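Local coordinates for arginine decarboxylase (Campylobacter jejuni subsp. jejuni, PDB 3NZP), which probably catalyses the pyridoxal-phosphate-dependent decarboxylation of arginine to agmatine, an early step in polyamine biosynthesis, at residues Arg50-Tyr63 and Gly92-Tyr106. Residues are numbered along the deposited sequence; the frame is centred on the assembly and turned at random.
Sequences RFPHLIQKQIENIY and GFVKNLVKLGKDYNY
Ile55 and Leu100 interlock as knobs into holes, a compact example of how helices 52-63 and 92-100 mesh when they run in the same general sense, here 45° apart with axes 9.7 Å from each other. Ile55 drops among Phe93, Asn96, Leu97 and Leu100; its CD1 lies 3.5 Å from Phe93 CD1. In return Leu100 enters the hollow between Pro52, Ile55, Gln56 and Ile59, where its CD2 packs 3.6 Å from Gln56 CB. One turn further on, Ile59 uses its two branches separately. CG1 is turned beside the backbone N (chi1 -64°) and carries CD1 to within 3.6 Å of Leu97 CD2, whereas CG2 faces Tyr104 and Tyr106.

Around these tyrosines the contacts become aromatic. Ile59 CG2 makes a CH-pi contact over one face of the Tyr104 ring, offset toward its rim, and meets the edge of Tyr106, 3.6 Å from CD2. Tyr104 CB in turn sits over the centre of the Tyr63 ring, 3.9 Å from the centroid, and the two ring planes are inclined at 45°. Tyr106 completes the cluster, with its CD2 near the plane of the Tyr63 ring, at the edge.

Among the polar groups, Asn96 ND2 donates to Gly92 O, from above the carbonyl plane, while Pro52 packs against the amide. Arg50 passes its CD by Gly92 and forms salt bridges with Glu521 and Glu535; Tyr63 OH accepts a bond from Ala81 N.

The contact joins neighbouring helices outside the parallel eight-stranded TIM-type barrel. Tyr63 and Tyr106 rest on strand 79-84, Ile62 and Phe93 touch helix 323-326, and Pro52 reaches strand 534-540 of the mixed sheet.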
loop_
_atom_site.group_PDB
_atom_site.type_symbol
_atom_site.label_atom_id
_atom_site.label_comp_id
_atom_site.label_asym_id
_atom_site.label_seq_id
_atom_site.Cartn_x
_atom_site.Cartn_y
_atom_site.Cartn_z
ATOM N N ARG B 50 9.107 -2.454 -19.987
ATOM C CA ARG B 50 7.838 -2.944 -20.504
ATOM C C ARG B 50 8.091 -3.586 -21.861
ATOM O O ARG B 50 8.733 -2.992 -22.738
ATOM C CB ARG B 50 6.832 -1.808 -20.676
ATOM C CG ARG B 50 6.300 -1.207 -19.409
ATOM C CD ARG B 50 5.209 -0.182 -19.736
ATOM N NE ARG B 50 5.084 0.850 -18.703
ATOM C CZ ARG B 50 4.699 0.624 -17.448
ATOM N NH1 ARG B 50 4.389 -0.608 -17.057
ATOM N NH2 ARG B 50 4.639 1.632 -16.587
ATOM N N PHE B 51 7.581 -4.799 -22.033
ATOM C CA PHE B 51 7.739 -5.530 -23.280
ATOM C C PHE B 51 6.383 -5.725 -23.951
ATOM O O PHE B 51 5.673 -6.700 -23.683
ATOM C CB PHE B 51 8.388 -6.884 -22.999
ATOM C CG PHE B 51 9.804 -6.783 -22.528
ATOM C CD1 PHE B 51 10.833 -6.538 -23.435
ATOM C CD2 PHE B 51 10.114 -6.937 -21.178
ATOM C CE1 PHE B 51 12.148 -6.453 -23.010
ATOM C CE2 PHE B 51 11.431 -6.851 -20.736
ATOM C CZ PHE B 51 12.455 -6.611 -21.657
ATOM N N PRO B 52 6.004 -4.796 -24.839
ATOM C CA PRO B 52 4.727 -4.877 -25.541
ATOM C C PRO B 52 4.472 -6.261 -26.123
ATOM O O PRO B 52 3.346 -6.753 -26.090
ATOM C CB PRO B 52 4.856 -3.818 -26.625
ATOM C CG PRO B 52 5.760 -2.820 -26.010
ATOM C CD PRO B 52 6.802 -3.677 -25.355
ATOM N N HIS B 53 5.510 -6.897 -26.653
ATOM C CA HIS B 53 5.346 -8.223 -27.229
ATOM C C HIS B 53 4.662 -9.196 -26.268
ATOM O O HIS B 53 3.778 -9.955 -26.667
ATOM C CB HIS B 53 6.703 -8.794 -27.663
ATOM C CG HIS B 53 6.670 -10.264 -27.947
ATOM N ND1 HIS B 53 7.229 -11.197 -27.099
ATOM C CD2 HIS B 53 6.107 -10.964 -28.961
ATOM C CE1 HIS B 53 7.015 -12.409 -27.580
ATOM N NE2 HIS B 53 6.335 -12.296 -28.708
ATOM N N LEU B 54 5.078 -9.174 -25.007
ATOM C CA LEU B 54 4.492 -10.051 -24.004
ATOM C C LEU B 54 2.996 -9.784 -23.895
ATOM O O LEU B 54 2.193 -10.709 -23.750
ATOM C CB LEU B 54 5.173 -9.828 -22.651
ATOM C CG LEU B 54 6.299 -10.804 -22.287
ATOM C CD1 LEU B 54 7.087 -11.147 -23.513
ATOM C CD2 LEU B 54 7.205 -10.181 -21.225
ATOM N N ILE B 55 2.626 -8.512 -23.987
ATOM C CA ILE B 55 1.229 -8.124 -23.904
ATOM C C ILE B 55 0.466 -8.788 -25.030
ATOM O O ILE B 55 -0.627 -9.323 -24.826
ATOM C CB ILE B 55 1.069 -6.599 -23.996
ATOM C CG1 ILE B 55 1.924 -5.929 -22.932
ATOM C CG2 ILE B 55 -0.374 -6.202 -23.731
ATOM C CD1 ILE B 55 1.817 -4.452 -22.944
ATOM N N GLN B 56 1.047 -8.754 -26.223
ATOM C CA GLN B 56 0.431 -9.378 -27.389
ATOM C C GLN B 56 0.285 -10.881 -27.136
ATOM O O GLN B 56 -0.810 -11.432 -27.239
ATOM C CB GLN B 56 1.293 -9.122 -28.623
ATOM C CG GLN B 56 0.827 -9.806 -29.887
ATOM C CD GLN B 56 1.747 -9.488 -31.045
ATOM O OE1 GLN B 56 1.614 -8.442 -31.689
ATOM N NE2 GLN B 56 2.712 -10.373 -31.299
ATOM N N LYS B 57 1.388 -11.541 -26.804
ATOM C CA LYS B 57 1.341 -12.959 -26.514
ATOM C C LYS B 57 0.162 -13.265 -25.609
ATOM O O LYS B 57 -0.608 -14.186 -25.862
ATOM C CB LYS B 57 2.612 -13.395 -25.814
ATOM C CG LYS B 57 3.586 -14.118 -26.691
ATOM C CD LYS B 57 3.200 -15.571 -26.825
ATOM C CE LYS B 57 4.431 -16.417 -27.132
ATOM N NZ LYS B 57 5.484 -16.338 -26.059
ATOM N N GLN B 58 0.011 -12.483 -24.552
ATOM C CA GLN B 58 -1.076 -12.716 -23.620
ATOM C C GLN B 58 -2.459 -12.588 -24.206
ATOM O O GLN B 58 -3.332 -13.399 -23.909
ATOM C CB GLN B 58 -0.933 -11.795 -22.422
ATOM C CG GLN B 58 0.168 -12.272 -21.516
ATOM C CD GLN B 58 -0.160 -13.612 -20.918
ATOM O OE1 GLN B 58 -1.034 -13.710 -20.071
ATOM N NE2 GLN B 58 0.524 -14.659 -21.366
ATOM N N ILE B 59 -2.663 -11.567 -25.026
ATOM C CA ILE B 59 -3.953 -11.347 -25.652
ATOM C C ILE B 59 -4.303 -12.514 -26.555
ATOM O O ILE B 59 -5.386 -13.081 -26.447
ATOM C CB ILE B 59 -3.950 -10.065 -26.486
ATOM C CG1 ILE B 59 -3.727 -8.861 -25.581
ATOM C CG2 ILE B 59 -5.270 -9.918 -27.229
ATOM C CD1 ILE B 59 -3.584 -7.573 -26.339
ATOM N N GLU B 60 -3.393 -12.875 -27.453
ATOM C CA GLU B 60 -3.668 -13.979 -28.352
ATOM C C GLU B 60 -3.701 -15.291 -27.595
ATOM O O GLU B 60 -4.214 -16.296 -28.081
ATOM C CB GLU B 60 -2.644 -14.034 -29.492
ATOM C CG GLU B 60 -1.206 -13.811 -29.092
ATOM C CD GLU B 60 -0.300 -13.539 -30.301
ATOM O OE1 GLU B 60 -0.588 -12.584 -31.072
ATOM O OE2 GLU B 60 0.704 -14.277 -30.472
ATOM N N ASN B 61 -3.171 -15.279 -26.386
ATOM C CA ASN B 61 -3.181 -16.478 -25.586
ATOM C C ASN B 61 -4.588 -16.653 -24.993
ATOM O O ASN B 61 -5.103 -17.761 -24.934
ATOM C CB ASN B 61 -2.108 -16.362 -24.514
ATOM C CG ASN B 61 -1.879 -17.657 -23.784
ATOM O OD1 ASN B 61 -1.869 -18.732 -24.385
ATOM N ND2 ASN B 61 -1.677 -17.564 -22.473
ATOM N N ILE B 62 -5.216 -15.555 -24.584
ATOM C CA ILE B 62 -6.567 -15.614 -24.033
ATOM C C ILE B 62 -7.538 -15.980 -25.151
ATOM O O ILE B 62 -8.235 -16.994 -25.068
ATOM C CB ILE B 62 -6.989 -14.262 -23.408
ATOM C CG1 ILE B 62 -6.142 -13.985 -22.166
ATOM C CG2 ILE B 62 -8.456 -14.285 -23.004
ATOM C CD1 ILE B 62 -6.446 -12.673 -21.513
ATOM N N TYR B 63 -7.579 -15.169 -26.203
ATOM C CA TYR B 63 -8.464 -15.462 -27.325
ATOM C C TYR B 63 -8.172 -16.854 -27.894
ATOM O O TYR B 63 -9.089 -17.590 -28.272
ATOM C CB TYR B 63 -8.308 -14.396 -28.405
ATOM C CG TYR B 63 -9.114 -13.172 -28.096
ATOM C CD1 TYR B 63 -8.640 -12.186 -27.234
ATOM C CD2 TYR B 63 -10.389 -13.030 -28.622
ATOM C CE1 TYR B 63 -9.430 -11.082 -26.907
ATOM C CE2 TYR B 63 -11.181 -11.945 -28.304
ATOM C CZ TYR B 63 -10.701 -10.976 -27.450
ATOM O OH TYR B 63 -11.530 -9.918 -27.158
ATOM N N GLY B 92 2.187 3.579 -20.614
ATOM C CA GLY B 92 3.158 2.599 -21.085
ATOM C C GLY B 92 2.553 1.215 -21.295
ATOM O O GLY B 92 3.104 0.375 -21.998
ATOM N N PHE B 93 1.421 0.962 -20.659
ATOM C CA PHE B 93 0.757 -0.303 -20.840
ATOM C C PHE B 93 -0.521 -0.070 -21.655
ATOM O O PHE B 93 -0.627 -0.543 -22.782
ATOM C CB PHE B 93 0.408 -0.947 -19.502
ATOM C CG PHE B 93 -0.350 -2.226 -19.640
ATOM C CD1 PHE B 93 0.302 -3.412 -19.974
ATOM C CD2 PHE B 93 -1.731 -2.232 -19.524
ATOM C CE1 PHE B 93 -0.418 -4.593 -20.198
ATOM C CE2 PHE B 93 -2.460 -3.405 -19.745
ATOM C CZ PHE B 93 -1.799 -4.585 -20.087
ATOM N N VAL B 94 -1.473 0.677 -21.103
ATOM C CA VAL B 94 -2.737 0.958 -21.776
ATOM C C VAL B 94 -2.653 1.284 -23.273
ATOM O O VAL B 94 -3.387 0.707 -24.077
ATOM C CB VAL B 94 -3.481 2.111 -21.066
ATOM C CG1 VAL B 94 -4.737 2.489 -21.837
ATOM C CG2 VAL B 94 -3.847 1.672 -19.646
ATOM N N LYS B 95 -1.769 2.205 -23.646
ATOM C CA LYS B 95 -1.631 2.580 -25.044
ATOM C C LYS B 95 -1.259 1.375 -25.902
ATOM O O LYS B 95 -1.694 1.257 -27.046
ATOM C CB LYS B 95 -0.607 3.711 -25.190
ATOM C CG LYS B 95 -1.165 5.080 -24.768
ATOM C CD LYS B 95 -0.076 6.151 -24.595
ATOM C CE LYS B 95 0.453 6.676 -25.918
ATOM N NZ LYS B 95 -0.609 7.411 -26.673
ATOM N N ASN B 96 -0.474 0.466 -25.341
ATOM C CA ASN B 96 -0.069 -0.716 -26.082
ATOM C C ASN B 96 -1.146 -1.777 -26.128
ATOM O O ASN B 96 -1.309 -2.480 -27.128
ATOM C CB ASN B 96 1.201 -1.299 -25.488
ATOM C CG ASN B 96 2.421 -0.576 -25.968
ATOM O OD1 ASN B 96 2.657 -0.487 -27.174
ATOM N ND2 ASN B 96 3.202 -0.038 -25.040
ATOM N N LEU B 97 -1.880 -1.895 -25.034
ATOM C CA LEU B 97 -2.942 -2.873 -24.957
ATOM C C LEU B 97 -4.025 -2.579 -25.995
ATOM O O LEU B 97 -4.405 -3.457 -26.760
ATOM C CB LEU B 97 -3.538 -2.886 -23.547
ATOM C CG LEU B 97 -4.677 -3.834 -23.148
ATOM C CD1 LEU B 97 -6.028 -3.288 -23.546
ATOM C CD2 LEU B 97 -4.427 -5.179 -23.766
ATOM N N VAL B 98 -4.517 -1.349 -26.047
ATOM C CA VAL B 98 -5.565 -1.046 -27.005
ATOM C C VAL B 98 -5.065 -1.243 -28.418
ATOM O O VAL B 98 -5.790 -1.712 -29.296
ATOM C CB VAL B 98 -6.077 0.394 -26.851
ATOM C CG1 VAL B 98 -6.678 0.578 -25.473
ATOM C CG2 VAL B 98 -4.942 1.369 -27.071
ATOM N N LYS B 99 -3.812 -0.893 -28.641
ATOM C CA LYS B 99 -3.232 -1.028 -29.959
ATOM C C LYS B 99 -3.101 -2.508 -30.339
ATOM O O LYS B 99 -3.615 -2.938 -31.365
ATOM C CB LYS B 99 -1.885 -0.321 -29.968
ATOM C CG LYS B 99 -1.211 -0.300 -31.302
ATOM C CD LYS B 99 -0.008 0.648 -31.304
ATOM C CE LYS B 99 -0.422 2.116 -31.105
ATOM N NZ LYS B 99 0.748 3.050 -31.167
ATOM N N LEU B 100 -2.439 -3.292 -29.493
ATOM C CA LEU B 100 -2.254 -4.716 -29.740
ATOM C C LEU B 100 -3.545 -5.535 -29.699
ATOM O O LEU B 100 -3.655 -6.560 -30.363
ATOM C CB LEU B 100 -1.264 -5.291 -28.737
ATOM C CG LEU B 100 0.207 -5.295 -29.154
ATOM C CD1 LEU B 100 0.617 -3.971 -29.802
ATOM C CD2 LEU B 100 1.041 -5.555 -27.916
ATOM N N GLY B 101 -4.530 -5.100 -28.937
ATOM C CA GLY B 101 -5.746 -5.872 -28.882
ATOM C C GLY B 101 -6.804 -5.414 -29.861
ATOM O O GLY B 101 -7.951 -5.873 -29.802
ATOM N N LYS B 102 -6.441 -4.516 -30.775
ATOM C CA LYS B 102 -7.418 -4.007 -31.744
ATOM C C LYS B 102 -7.981 -5.102 -32.628
ATOM O O LYS B 102 -9.194 -5.218 -32.801
ATOM C CB LYS B 102 -6.796 -2.934 -32.631
ATOM C CG LYS B 102 -7.806 -2.286 -33.560
ATOM C CD LYS B 102 -7.168 -1.191 -34.372
ATOM C CE LYS B 102 -8.196 -0.446 -35.194
ATOM N NZ LYS B 102 -7.562 0.642 -36.016
ATOM N N ASP B 103 -7.076 -5.893 -33.189
ATOM C CA ASP B 103 -7.435 -6.988 -34.079
ATOM C C ASP B 103 -8.322 -8.013 -33.393
ATOM O O ASP B 103 -8.967 -8.818 -34.058
ATOM C CB ASP B 103 -6.165 -7.666 -34.591
ATOM C CG ASP B 103 -5.464 -6.862 -35.671
ATOM O OD1 ASP B 103 -4.225 -7.008 -35.806
ATOM O OD2 ASP B 103 -6.155 -6.098 -36.387
ATOM N N TYR B 104 -8.366 -7.972 -32.067
ATOM C CA TYR B 104 -9.164 -8.925 -31.306
ATOM C C TYR B 104 -10.429 -8.298 -30.736
ATOM O O TYR B 104 -11.226 -8.965 -30.059
ATOM C CB TYR B 104 -8.317 -9.497 -30.179
ATOM C CG TYR B 104 -7.077 -10.193 -30.665
ATOM C CD1 TYR B 104 -7.076 -11.566 -30.908
ATOM C CD2 TYR B 104 -5.904 -9.484 -30.894
ATOM C CE1 TYR B 104 -5.933 -12.217 -31.363
ATOM C CE2 TYR B 104 -4.756 -10.126 -31.353
ATOM C CZ TYR B 104 -4.775 -11.492 -31.580
ATOM O OH TYR B 104 -3.624 -12.127 -31.973
ATOM N N ASN B 105 -10.610 -7.013 -31.023
ATOM C CA ASN B 105 -11.766 -6.274 -30.540
ATOM C C ASN B 105 -11.766 -6.254 -29.012
ATOM O O ASN B 105 -12.822 -6.291 -28.367
ATOM C CB ASN B 105 -13.050 -6.903 -31.045
ATOM C CG ASN B 105 -14.226 -5.974 -30.904
ATOM O OD1 ASN B 105 -15.320 -6.389 -30.515
ATOM N ND2 ASN B 105 -14.012 -4.704 -31.225
ATOM N N TYR B 106 -10.561 -6.195 -28.447
ATOM C CA TYR B 106 -10.356 -6.171 -27.005
ATOM C C TYR B 106 -10.913 -4.857 -26.456
ATOM O O TYR B 106 -10.577 -3.779 -26.942
ATOM C CB TYR B 106 -8.856 -6.290 -26.715
ATOM C CG TYR B 106 -8.509 -6.967 -25.410
ATOM C CD1 TYR B 106 -8.865 -6.399 -24.193
ATOM C CD2 TYR B 106 -7.819 -8.174 -25.393
ATOM C CE1 TYR B 106 -8.546 -7.010 -22.987
ATOM C CE2 TYR B 106 -7.491 -8.799 -24.191
ATOM C CZ TYR B 106 -7.857 -8.212 -22.989
ATOM O OH TYR B 106 -7.532 -8.817 -21.784
#